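Local coordinates for protein LbaCas13a H328A (C2c2) (Lachnospiraceae bacterium NK4A179, PDB 5WLH) that binds pre-crRNA and probably acts as a CRISPR RNA-guided ribonuclease that cuts RNA with a preference for adenosine, at residues L1245-I1249 with R1260-I1265; S134-A138 with Q219-D224; D40-Y44 with N795-V799. All blocks are in the same frame, centred on the assembly; numbering follows the deposited sequence. Where two conformers were deposited one is given.

Interaction 1 of 3, residues L1245-I1249 with R1260-I1265; sequences LRNYI and RSFLGI
Leu1245 and Ile1265 mark the closest backbone approach, with CA atoms 8.1 Å apart, where helix 1239-1250 passes the start of helix 1262-1273. The contact itself centres on Tyr1248. Its CG is anti to the backbone N (chi1 -174°), which sends the ring across to Arg1260. Arg1260 was modelled in two conformers, and in the one described its guanidinium lies flat over one ring face, the planes 18° apart. CZ sits 3.9 Å from the centroid of the Tyr1248 ring, only 11° off the normal, so this is a cation-pi stack. The aliphatic part of the arginine continues over the same ring, and its CG comes 3.3 Å from Tyr1248 OH. That hydroxyl has its polar partner in Asp1259. At the ring edge, Ile1265 CD1 meets Tyr1248 CE2 at 3.8 Å. The other branch of the isoleucine, CG2, is 3.9 Å from Ile1249 CG1 and also touches Leu1245 CD1. Leu1122 of helix 1106-1145 packs against both Ile1249 and Ile1265. Arg1246 begins the sequence RNYIEH, consistent with the R-X4-6-H signature of HEPN ribonuclease domains; the motif starts on helix 1239-1250 and its histidine follows just after the helix end. A leucine in place of Tyr1248 would probably leave the Arg1260 guanidinium without its flat support and Asp1259 without its hydroxyl partner. No hydrogen bond crosses between the two segments. A flat guanidinium-on-ring stack and isoleucine-leucine packing hold the helices together, while the polar end of Tyr1248 is spent on Asp1259, outside both segments.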
ATOM      1  N   LEU A1245       9.058  -8.927 -18.001  1.00 23.23           N
ATOM      2  CA  LEU A1245       8.935  -7.705 -17.207  1.00 20.11           C
ATOM      3  C   LEU A1245       9.286  -7.973 -15.744  1.00 21.96           C
ATOM      4  O   LEU A1245      10.039  -7.219 -15.121  1.00 22.32           O
ATOM      5  CB  LEU A1245       7.522  -7.150 -17.347  1.00 22.48           C
ATOM      6  CG  LEU A1245       7.143  -6.022 -16.378  1.00 22.51           C
ATOM      7  CD1 LEU A1245       8.025  -4.808 -16.616  1.00 25.85           C
ATOM      8  CD2 LEU A1245       5.647  -5.674 -16.573  1.00 23.72           C
ATOM      9  N   ARG A1246       8.748  -9.055 -15.179  1.00 21.97           N
ATOM     10  CA  ARG A1246       9.063  -9.421 -13.806  1.00 21.74           C
ATOM     11  C   ARG A1246      10.567  -9.557 -13.617  1.00 23.74           C
ATOM     12  O   ARG A1246      11.148  -9.023 -12.662  1.00 20.80           O
ATOM     13  CB  ARG A1246       8.347 -10.737 -13.473  1.00 25.03           C
ATOM     14  CG  ARG A1246       8.523 -11.219 -12.052  1.00 29.18           C
ATOM     15  CD  ARG A1246       9.538 -12.334 -11.927  1.00 31.88           C
ATOM     16  NE  ARG A1246       9.874 -12.563 -10.524  1.00 33.29           N
ATOM     17  CZ  ARG A1246       9.167 -13.336  -9.709  1.00 30.38           C
ATOM     18  NH1 ARG A1246       8.083 -13.967 -10.161  1.00 31.27           N
ATOM     19  NH2 ARG A1246       9.536 -13.477  -8.441  1.00 27.91           N
ATOM     20  N   ASN A1247      11.219 -10.267 -14.540  1.00 23.24           N
ATOM     21  CA  ASN A1247      12.657 -10.468 -14.418  1.00 22.91           C
ATOM     22  C   ASN A1247      13.399  -9.157 -14.576  1.00 20.66           C
ATOM     23  O   ASN A1247      14.376  -8.902 -13.863  1.00 25.40           O
ATOM     24  CB  ASN A1247      13.143 -11.476 -15.456  1.00 23.47           C
ATOM     25  CG  ASN A1247      12.740 -12.902 -15.128  1.00 29.75           C
ATOM     26  OD1 ASN A1247      12.425 -13.239 -13.982  1.00 31.32           O
ATOM     27  ND2 ASN A1247      12.769 -13.757 -16.138  1.00 31.64           N
ATOM     28  N   TYR A1248      12.956  -8.320 -15.519  1.00 23.80           N
ATOM     29  CA  TYR A1248      13.599  -7.033 -15.722  1.00 21.86           C
ATOM     30  C   TYR A1248      13.638  -6.251 -14.422  1.00 21.88           C
ATOM     31  O   TYR A1248      14.679  -5.723 -14.025  1.00 21.33           O
ATOM     32  CB  TYR A1248      12.855  -6.256 -16.804  1.00 23.77           C
ATOM     33  CG  TYR A1248      13.520  -4.968 -17.205  1.00 26.76           C
ATOM     34  CD1 TYR A1248      14.451  -4.936 -18.229  1.00 27.61           C
ATOM     35  CD2 TYR A1248      13.218  -3.780 -16.554  1.00 28.56           C
ATOM     36  CE1 TYR A1248      15.055  -3.763 -18.597  1.00 30.77           C
ATOM     37  CE2 TYR A1248      13.823  -2.606 -16.908  1.00 30.15           C
ATOM     38  CZ  TYR A1248      14.745  -2.600 -17.934  1.00 31.38           C
ATOM     39  OH  TYR A1248      15.356  -1.417 -18.295  1.00 31.53           O
ATOM     40  N   ILE A1249      12.498  -6.185 -13.732  1.00 20.48           N
ATOM     41  CA  ILE A1249      12.424  -5.454 -12.472  1.00 19.61           C
ATOM     42  C   ILE A1249      13.273  -6.143 -11.407  1.00 15.80           C
ATOM     43  O   ILE A1249      14.149  -5.528 -10.783  1.00 20.42           O
ATOM     44  CB  ILE A1249      10.961  -5.346 -12.014  1.00 21.69           C
ATOM     45  CG1 ILE A1249      10.153  -4.503 -13.007  1.00 21.39           C
ATOM     46  CG2 ILE A1249      10.892  -4.773 -10.608  1.00 20.13           C
ATOM     47  CD1 ILE A1249       8.653  -4.748 -12.869  1.00 19.88           C
ATOM     48  N   ARG A1260      14.526   1.479 -20.725  0.51 40.05           N
ATOM     49  CA  ARG A1260      13.206   2.017 -20.455  0.51 36.97           C
ATOM     50  C   ARG A1260      13.271   2.844 -19.182  0.51 32.89           C
ATOM     51  O   ARG A1260      14.227   2.762 -18.409  0.51 36.31           O
ATOM     52  CB  ARG A1260      12.150   0.915 -20.327  0.51 36.96           C
ATOM     53  CG  ARG A1260      12.482  -0.159 -19.317  0.51 32.33           C
ATOM     54  CD  ARG A1260      11.576  -1.368 -19.508  0.51 33.62           C
ATOM     55  NE  ARG A1260      12.177  -2.369 -20.383  0.51 33.89           N
ATOM     56  CZ  ARG A1260      11.663  -3.572 -20.607  0.51 36.86           C
ATOM     57  NH1 ARG A1260      10.529  -3.931 -20.024  0.51 40.47           N
ATOM     58  NH2 ARG A1260      12.283  -4.418 -21.416  0.51 36.32           N
ATOM     59  N   SER A1261      12.239   3.645 -18.982  1.00 27.93           N
ATOM     60  CA  SER A1261      12.161   4.556 -17.856  1.00 22.47           C
ATOM     61  C   SER A1261      11.318   3.945 -16.754  1.00 22.36           C
ATOM     62  O   SER A1261      10.598   2.972 -16.960  1.00 23.73           O
ATOM     63  CB  SER A1261      11.538   5.873 -18.290  1.00 22.41           C
ATOM     64  OG  SER A1261      10.309   5.592 -18.926  1.00 25.57           O
ATOM     65  N   PHE A1262      11.416   4.543 -15.567  1.00 22.75           N
ATOM     66  CA  PHE A1262      10.474   4.219 -14.509  1.00 24.67           C
ATOM     67  C   PHE A1262       9.038   4.418 -14.980  1.00 22.86           C
ATOM     68  O   PHE A1262       8.176   3.577 -14.741  1.00 20.19           O
ATOM     69  CB  PHE A1262      10.786   5.056 -13.266  1.00 21.69           C
ATOM     70  CG  PHE A1262      11.793   4.399 -12.357  1.00 25.58           C
ATOM     71  CD1 PHE A1262      11.484   3.202 -11.718  1.00 31.37           C
ATOM     72  CD2 PHE A1262      13.047   4.953 -12.161  1.00 27.11           C
ATOM     73  CE1 PHE A1262      12.399   2.577 -10.876  1.00 31.26           C
ATOM     74  CE2 PHE A1262      13.980   4.331 -11.316  1.00 29.07           C
ATOM     75  CZ  PHE A1262      13.652   3.145 -10.671  1.00 29.65           C
ATOM     76  N   LEU A1263       8.755   5.532 -15.663  1.00 21.92           N
ATOM     77  CA  LEU A1263       7.403   5.725 -16.176  1.00 19.85           C
ATOM     78  C   LEU A1263       7.016   4.630 -17.150  1.00 21.08           C
ATOM     79  O   LEU A1263       5.860   4.199 -17.181  1.00 24.25           O
ATOM     80  CB  LEU A1263       7.271   7.086 -16.857  1.00 19.99           C
ATOM     81  CG  LEU A1263       7.031   8.235 -15.886  1.00 24.78           C
ATOM     82  CD1 LEU A1263       7.059   9.518 -16.686  1.00 24.70           C
ATOM     83  CD2 LEU A1263       5.684   8.098 -15.172  1.00 25.63           C
ATOM     84  N   GLY A1264       7.966   4.179 -17.969  1.00 21.84           N
ATOM     85  CA  GLY A1264       7.651   3.128 -18.922  1.00 21.87           C
ATOM     86  C   GLY A1264       7.388   1.796 -18.246  1.00 18.60           C
ATOM     87  O   GLY A1264       6.549   1.015 -18.701  1.00 22.63           O
ATOM     88  N   ILE A1265       8.121   1.510 -17.172  1.00 19.69           N
ATOM     89  CA  ILE A1265       7.893   0.269 -16.437  1.00 17.99           C
ATOM     90  C   ILE A1265       6.557   0.331 -15.714  1.00 16.57           C
ATOM     91  O   ILE A1265       5.745  -0.597 -15.804  1.00 21.04           O
ATOM     92  CB  ILE A1265       9.049   0.001 -15.465  1.00 18.40           C
ATOM     93  CG1 ILE A1265      10.343  -0.284 -16.234  1.00 25.00           C
ATOM     94  CG2 ILE A1265       8.715  -1.216 -14.557  1.00 17.83           C
ATOM     95  CD1 ILE A1265      11.611   0.063 -15.444  1.00 28.83           C
TER

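Interaction 2 of 3, residues S134-A138 with Q219-D224; sequences SGSPA and QRDFID
Gly135 O lies over one face of the Arg220 guanidinium, 3.4 Å above its plane and shifted toward the rim. It is 3.4 Å from Arg220 NE, but the angle is too poor for a hydrogen bond, and the carbonyl is instead bonded to Asn128 ND2. At the edge of the guanidinium, in its plane, stands the Asp224 carboxylate. Arg220 NH1 gives OD2 of Asp224 a salt bridge of 3.0 Å, reaching the anti side 30° out of the carboxylate plane. The arginine chain bends at chi2 (81°), which brings its end forward along the helix to Asp224, one turn on. A second donor comes from the loop. Ser136 OG gives a short 2.5 Å hydrogen bond to the syn lone pair of Asp224 OD2. The same serine OG also rests on Gln219 CG at 3.5 Å. The other carboxylate oxygen, OD1, is met from above the plane by Gln219 NE2 at 3.0 Å, with the acceptor in the amide plane and the bond nearly straight. Both carboxylate oxygens are thus held, and the buried charge is probably balanced by Arg220. Outside partners add to the network: Tyr121 OH also bonds Asp224 OD1, Ser125 OG bonds Arg220 NH1, and Ile156 O takes Gln219 NE2. Gly135 has backbone angles (phi 112°) that would jam a side chain against the preceding carbonyl. The arrangement is an intrahelical i to i+4 arginine-aspartate salt bridge overlapping a pi-type turn, in which Asp224 N bonds Gln219 O. It ties the loop after helix 115-130 to helix 218-230, in an all-helical region next to the bound RNA.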
ATOM      1  N   SER A 134     -49.998   2.726  -6.275  1.00 61.68           N
ATOM      2  CA  SER A 134     -49.974   4.075  -6.815  1.00 62.40           C
ATOM      3  C   SER A 134     -50.536   5.059  -5.795  1.00 59.65           C
ATOM      4  O   SER A 134     -51.633   4.858  -5.263  1.00 62.02           O
ATOM      5  CB  SER A 134     -50.783   4.137  -8.112  1.00 63.93           C
ATOM      6  OG  SER A 134     -50.346   5.195  -8.947  1.00 64.24           O
ATOM      7  N   GLY A 135     -49.781   6.107  -5.510  1.00 54.73           N
ATOM      8  CA  GLY A 135     -50.339   7.225  -4.785  1.00 49.31           C
ATOM      9  C   GLY A 135     -49.760   7.368  -3.384  1.00 42.99           C
ATOM     10  O   GLY A 135     -49.244   6.418  -2.778  1.00 38.34           O
ATOM     11  N   SER A 136     -49.857   8.597  -2.877  1.00 38.68           N
ATOM     12  CA  SER A 136     -49.480   8.900  -1.509  1.00 36.95           C
ATOM     13  C   SER A 136     -50.469   8.256  -0.547  1.00 34.59           C
ATOM     14  O   SER A 136     -51.660   8.160  -0.845  1.00 33.92           O
ATOM     15  CB  SER A 136     -49.461  10.408  -1.270  1.00 32.80           C
ATOM     16  OG  SER A 136     -48.765  11.098  -2.293  1.00 35.42           O
ATOM     17  N   PRO A 137     -50.000   7.804   0.608  1.00 35.80           N
ATOM     18  CA  PRO A 137     -50.917   7.254   1.604  1.00 37.64           C
ATOM     19  C   PRO A 137     -51.839   8.340   2.128  1.00 41.44           C
ATOM     20  O   PRO A 137     -51.547   9.534   2.047  1.00 43.71           O
ATOM     21  CB  PRO A 137     -49.990   6.737   2.708  1.00 39.47           C
ATOM     22  CG  PRO A 137     -48.703   7.430   2.497  1.00 41.60           C
ATOM     23  CD  PRO A 137     -48.596   7.746   1.045  1.00 36.21           C
ATOM     24  N   ALA A 138     -52.976   7.899   2.657  1.00 45.65           N
ATOM     25  CA  ALA A 138     -53.926   8.777   3.330  1.00 45.46           C
ATOM     26  C   ALA A 138     -53.716   8.678   4.835  1.00 43.12           C
ATOM     27  O   ALA A 138     -53.508   7.586   5.375  1.00 43.74           O
ATOM     28  CB  ALA A 138     -55.367   8.407   2.975  1.00 44.53           C
ATOM     29  N   GLN A 219     -45.838  15.972  -5.102  1.00 26.70           N
ATOM     30  CA  GLN A 219     -46.170  15.285  -3.858  1.00 28.15           C
ATOM     31  C   GLN A 219     -45.500  13.914  -3.781  1.00 29.00           C
ATOM     32  O   GLN A 219     -44.843  13.585  -2.788  1.00 30.14           O
ATOM     33  CB  GLN A 219     -47.686  15.142  -3.724  1.00 29.80           C
ATOM     34  CG  GLN A 219     -48.092  14.516  -2.406  1.00 28.03           C
ATOM     35  CD  GLN A 219     -47.853  15.463  -1.250  1.00 31.31           C
ATOM     36  OE1 GLN A 219     -48.334  16.602  -1.260  1.00 32.66           O
ATOM     37  NE2 GLN A 219     -47.072  15.023  -0.269  1.00 29.55           N
ATOM     38  N   ARG A 220     -45.663  13.095  -4.816  1.00 25.86           N
ATOM     39  CA  ARG A 220     -45.187  11.717  -4.732  1.00 29.18           C
ATOM     40  C   ARG A 220     -43.686  11.617  -4.982  1.00 27.89           C
ATOM     41  O   ARG A 220     -42.990  10.850  -4.308  1.00 29.74           O
ATOM     42  CB  ARG A 220     -45.949  10.839  -5.727  1.00 29.92           C
ATOM     43  CG  ARG A 220     -45.752   9.351  -5.511  1.00 29.80           C
ATOM     44  CD  ARG A 220     -46.653   8.814  -4.402  1.00 26.35           C
ATOM     45  NE  ARG A 220     -46.270   7.457  -4.044  1.00 29.91           N
ATOM     46  CZ  ARG A 220     -45.709   7.109  -2.888  1.00 32.59           C
ATOM     47  NH1 ARG A 220     -45.466   8.026  -1.957  1.00 28.98           N
ATOM     48  NH2 ARG A 220     -45.390   5.839  -2.663  1.00 31.25           N
ATOM     49  N   ASP A 221     -43.173  12.383  -5.936  1.00 26.68           N
ATOM     50  CA  ASP A 221     -41.789  12.232  -6.366  1.00 29.45           C
ATOM     51  C   ASP A 221     -40.809  13.010  -5.504  1.00 27.90           C
ATOM     52  O   ASP A 221     -39.654  12.585  -5.368  1.00 28.20           O
ATOM     53  CB  ASP A 221     -41.641  12.663  -7.825  1.00 28.36           C
ATOM     54  CG  ASP A 221     -42.211  11.632  -8.789  1.00 30.72           C
ATOM     55  OD1 ASP A 221     -41.884  10.440  -8.629  1.00 35.11           O
ATOM     56  OD2 ASP A 221     -42.990  12.006  -9.686  1.00 30.44           O
ATOM     57  N   PHE A 222     -41.231  14.128  -4.910  1.00 25.43           N
ATOM     58  CA  PHE A 222     -40.344  14.869  -4.024  1.00 21.19           C
ATOM     59  C   PHE A 222     -40.795  14.796  -2.569  1.00 26.74           C
ATOM     60  O   PHE A 222     -40.082  14.238  -1.730  1.00 24.95           O
ATOM     61  CB  PHE A 222     -40.205  16.337  -4.444  1.00 25.21           C
ATOM     62  CG  PHE A 222     -39.315  17.123  -3.521  1.00 27.53           C
ATOM     63  CD1 PHE A 222     -37.960  16.829  -3.441  1.00 29.72           C
ATOM     64  CD2 PHE A 222     -39.831  18.119  -2.707  1.00 26.77           C
ATOM     65  CE1 PHE A 222     -37.125  17.540  -2.581  1.00 27.69           C
ATOM     66  CE2 PHE A 222     -39.005  18.815  -1.842  1.00 28.78           C
ATOM     67  CZ  PHE A 222     -37.651  18.528  -1.784  1.00 29.03           C
ATOM     68  N   ILE A 223     -41.973  15.337  -2.248  1.00 27.49           N
ATOM     69  CA  ILE A 223     -42.318  15.544  -0.842  1.00 25.20           C
ATOM     70  C   ILE A 223     -42.377  14.216  -0.107  1.00 25.39           C
ATOM     71  O   ILE A 223     -41.788  14.057   0.971  1.00 26.11           O
ATOM     72  CB  ILE A 223     -43.650  16.300  -0.718  1.00 24.85           C
ATOM     73  CG1 ILE A 223     -43.520  17.698  -1.316  1.00 29.21           C
ATOM     74  CG2 ILE A 223     -44.057  16.357   0.745  1.00 33.03           C
ATOM     75  CD1 ILE A 223     -44.822  18.513  -1.248  1.00 30.04           C
ATOM     76  N   ASP A 224     -43.105  13.248  -0.672  1.00 25.10           N
ATOM     77  CA  ASP A 224     -43.233  11.948  -0.031  1.00 27.17           C
ATOM     78  C   ASP A 224     -41.874  11.295   0.137  1.00 27.01           C
ATOM     79  O   ASP A 224     -41.617  10.638   1.149  1.00 25.84           O
ATOM     80  CB  ASP A 224     -44.150  11.033  -0.840  1.00 30.03           C
ATOM     81  CG  ASP A 224     -45.627  11.397  -0.711  1.00 32.21           C
ATOM     82  OD1 ASP A 224     -45.995  12.268   0.111  1.00 29.21           O
ATOM     83  OD2 ASP A 224     -46.418  10.808  -1.466  1.00 30.42           O
TER

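Interaction 3 of 3, residues D40-Y44 with N795-V799; sequences DPSRY and NIVQV
Pro41 and Val799 meet where the 40-44 loop runs past the last turn of helix 786-799. The two valine methyls face loop carbonyls: CG1 is 3.4 Å from Ser42 O, and CG2 is 3.7 Å from Pro41 O. Val799 CG1 is anti to the backbone N (chi1 174°), which turns it toward the loop. On the proline ring, CG touches Ile796 CG1 at 3.9 Å. Beyond the valine, the Arg43 guanidinium lays one face over Gln798 O, which stands 3.3 Å from its plane. Arg43 NH2 is 3.4 Å from that oxygen, but the angle is poor and no hydrogen bond forms. The bend at chi3 (-66°) carries the group over the end of the helix, where its positive charge is probably favoured by the carbonyls gathered there. The next shell sets the loop. Pro41 follows a cis peptide bond, Asp40 is salt-bridged to Arg937, and Ser42 N bonds Glu941 OE1. The loop leaves strand 33-39 and lies between helix 915-941, which touches Asp40 and Pro41, and helix 786-799, whose Ile796 packs in turn on helix 805-813.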
ATOM      1  N   ASP A  40     -15.376  -0.919  20.294  1.00 27.07           N
ATOM      2  CA  ASP A  40     -13.942  -1.114  20.386  1.00 25.82           C
ATOM      3  C   ASP A  40     -13.271   0.179  20.831  1.00 30.78           C
ATOM      4  O   ASP A  40     -13.548   1.235  20.248  1.00 30.93           O
ATOM      5  CB  ASP A  40     -13.396  -1.556  19.032  1.00 24.31           C
ATOM      6  CG  ASP A  40     -11.939  -1.964  19.101  1.00 30.95           C
ATOM      7  OD1 ASP A  40     -11.610  -2.825  19.939  1.00 29.34           O
ATOM      8  OD2 ASP A  40     -11.122  -1.420  18.323  1.00 28.39           O
ATOM      9  N   PRO A  41     -12.397   0.145  21.847  1.00 33.17           N
ATOM     10  CA  PRO A  41     -12.063  -1.016  22.671  1.00 32.16           C
ATOM     11  C   PRO A  41     -13.134  -1.297  23.727  1.00 31.59           C
ATOM     12  O   PRO A  41     -13.774  -0.378  24.249  1.00 30.17           O
ATOM     13  CB  PRO A  41     -10.747  -0.606  23.331  1.00 35.85           C
ATOM     14  CG  PRO A  41     -10.855   0.874  23.466  1.00 38.37           C
ATOM     15  CD  PRO A  41     -11.686   1.360  22.301  1.00 36.53           C
ATOM     16  N   SER A  42     -13.332  -2.572  24.034  1.00 26.72           N
ATOM     17  CA  SER A  42     -14.285  -2.964  25.054  1.00 25.38           C
ATOM     18  C   SER A  42     -13.780  -4.241  25.702  1.00 31.44           C
ATOM     19  O   SER A  42     -12.755  -4.796  25.304  1.00 34.09           O
ATOM     20  CB  SER A  42     -15.679  -3.160  24.465  1.00 33.12           C
ATOM     21  OG  SER A  42     -16.641  -3.253  25.488  1.00 43.97           O
ATOM     22  N   ARG A  43     -14.488  -4.679  26.734  1.00 37.05           N
ATOM     23  CA  ARG A  43     -14.173  -5.926  27.410  1.00 43.19           C
ATOM     24  C   ARG A  43     -15.094  -7.018  26.883  1.00 36.21           C
ATOM     25  O   ARG A  43     -16.197  -6.744  26.406  1.00 29.73           O
ATOM     26  CB  ARG A  43     -14.318  -5.780  28.931  1.00 49.46           C
ATOM     27  CG  ARG A  43     -12.985  -5.625  29.667  1.00 58.17           C
ATOM     28  CD  ARG A  43     -13.125  -4.979  31.050  1.00 66.09           C
ATOM     29  NE  ARG A  43     -13.572  -3.589  30.985  1.00 74.44           N
ATOM     30  CZ  ARG A  43     -13.719  -2.797  32.045  1.00 79.56           C
ATOM     31  NH1 ARG A  43     -13.446  -3.253  33.261  1.00 80.68           N
ATOM     32  NH2 ARG A  43     -14.136  -1.545  31.889  1.00 80.06           N
ATOM     33  N   TYR A  44     -14.618  -8.261  26.931  1.00 29.96           N
ATOM     34  CA  TYR A  44     -15.480  -9.384  26.593  1.00 23.82           C
ATOM     35  C   TYR A  44     -16.717  -9.362  27.483  1.00 22.90           C
ATOM     36  O   TYR A  44     -16.608  -9.214  28.704  1.00 26.06           O
ATOM     37  CB  TYR A  44     -14.711 -10.692  26.785  1.00 24.26           C
ATOM     38  CG  TYR A  44     -15.514 -11.946  26.622  1.00 22.67           C
ATOM     39  CD1 TYR A  44     -16.181 -12.218  25.441  1.00 24.25           C
ATOM     40  CD2 TYR A  44     -15.564 -12.894  27.642  1.00 24.69           C
ATOM     41  CE1 TYR A  44     -16.903 -13.384  25.280  1.00 25.88           C
ATOM     42  CE2 TYR A  44     -16.265 -14.069  27.490  1.00 26.49           C
ATOM     43  CZ  TYR A  44     -16.937 -14.310  26.317  1.00 26.11           C
ATOM     44  OH  TYR A  44     -17.643 -15.468  26.162  1.00 25.26           O
ATOM     45  N   ASN A 795     -11.489   5.632  28.727  1.00 43.33           N
ATOM     46  CA  ASN A 795     -12.088   4.375  28.286  1.00 45.89           C
ATOM     47  C   ASN A 795     -11.014   3.322  28.034  1.00 43.15           C
ATOM     48  O   ASN A 795     -11.139   2.172  28.473  1.00 42.72           O
ATOM     49  CB  ASN A 795     -12.927   4.612  27.033  1.00 52.07           C
ATOM     50  CG  ASN A 795     -13.661   3.367  26.586  1.00 64.83           C
ATOM     51  OD1 ASN A 795     -13.804   3.108  25.390  1.00 76.24           O
ATOM     52  ND2 ASN A 795     -14.126   2.579  27.551  1.00 67.49           N
ATOM     53  N   ILE A 796      -9.935   3.708  27.347  1.00 40.32           N
ATOM     54  CA  ILE A 796      -8.879   2.756  27.009  1.00 36.84           C
ATOM     55  C   ILE A 796      -8.273   2.150  28.272  1.00 34.59           C
ATOM     56  O   ILE A 796      -8.156   0.924  28.401  1.00 35.87           O
ATOM     57  CB  ILE A 796      -7.809   3.434  26.134  1.00 38.54           C
ATOM     58  CG1 ILE A 796      -8.344   3.625  24.716  1.00 36.94           C
ATOM     59  CG2 ILE A 796      -6.526   2.616  26.124  1.00 36.30           C
ATOM     60  CD1 ILE A 796      -7.547   4.607  23.888  1.00 40.70           C
ATOM     61  N   VAL A 797      -7.881   2.997  29.229  1.00 41.50           N
ATOM     62  CA  VAL A 797      -7.266   2.474  30.447  1.00 44.51           C
ATOM     63  C   VAL A 797      -8.295   1.748  31.306  1.00 44.59           C
ATOM     64  O   VAL A 797      -7.947   0.820  32.048  1.00 45.41           O
ATOM     65  CB  VAL A 797      -6.572   3.602  31.228  1.00 48.46           C
ATOM     66  CG1 VAL A 797      -5.432   4.176  30.403  1.00 48.89           C
ATOM     67  CG2 VAL A 797      -7.568   4.686  31.603  1.00 52.48           C
ATOM     68  N   GLN A 798      -9.566   2.154  31.226  1.00 46.88           N
ATOM     69  CA  GLN A 798     -10.627   1.404  31.890  1.00 53.04           C
ATOM     70  C   GLN A 798     -10.681  -0.026  31.368  1.00 50.04           C
ATOM     71  O   GLN A 798     -10.756  -0.982  32.145  1.00 49.71           O
ATOM     72  CB  GLN A 798     -11.975   2.101  31.686  1.00 61.33           C
ATOM     73  CG  GLN A 798     -12.526   2.823  32.917  1.00 70.30           C
ATOM     74  CD  GLN A 798     -13.468   3.972  32.558  1.00 77.22           C
ATOM     75  OE1 GLN A 798     -14.283   3.864  31.638  1.00 78.83           O
ATOM     76  NE2 GLN A 798     -13.354   5.081  33.287  1.00 78.75           N
ATOM     77  N   VAL A 799     -10.620  -0.189  30.043  1.00 47.56           N
ATOM     78  CA  VAL A 799     -10.748  -1.518  29.448  1.00 44.76           C
ATOM     79  C   VAL A 799      -9.572  -2.401  29.847  1.00 43.78           C
ATOM     80  O   VAL A 799      -9.740  -3.596  30.112  1.00 48.17           O
ATOM     81  CB  VAL A 799     -10.891  -1.399  27.917  1.00 42.92           C
ATOM     82  CG1 VAL A 799     -10.870  -2.766  27.259  1.00 43.93           C
ATOM     83  CG2 VAL A 799     -12.177  -0.671  27.583  1.00 40.84           C
TER

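The three contacts are separate, and none touches another. Nearest atoms are about 46 Å apart between interactions 1 and 2, 36 Å between 1 and 3, and 34 Å between 2 and 3. Interactions 1 and 3 lie on opposite sides of the chain's centre. In sequence, interaction 2 falls within the long span joined by interaction 3, and interaction 1 follows both. Their common reference is the bound RNA: the nearest atoms are about 4 Å away for interaction 2, 8 Å for interaction 3 and 11 Å for interaction 1. Interaction 1 alone includes part of one of the probable HEPN signatures, so of the three it is the one probably linked to the nuclease site.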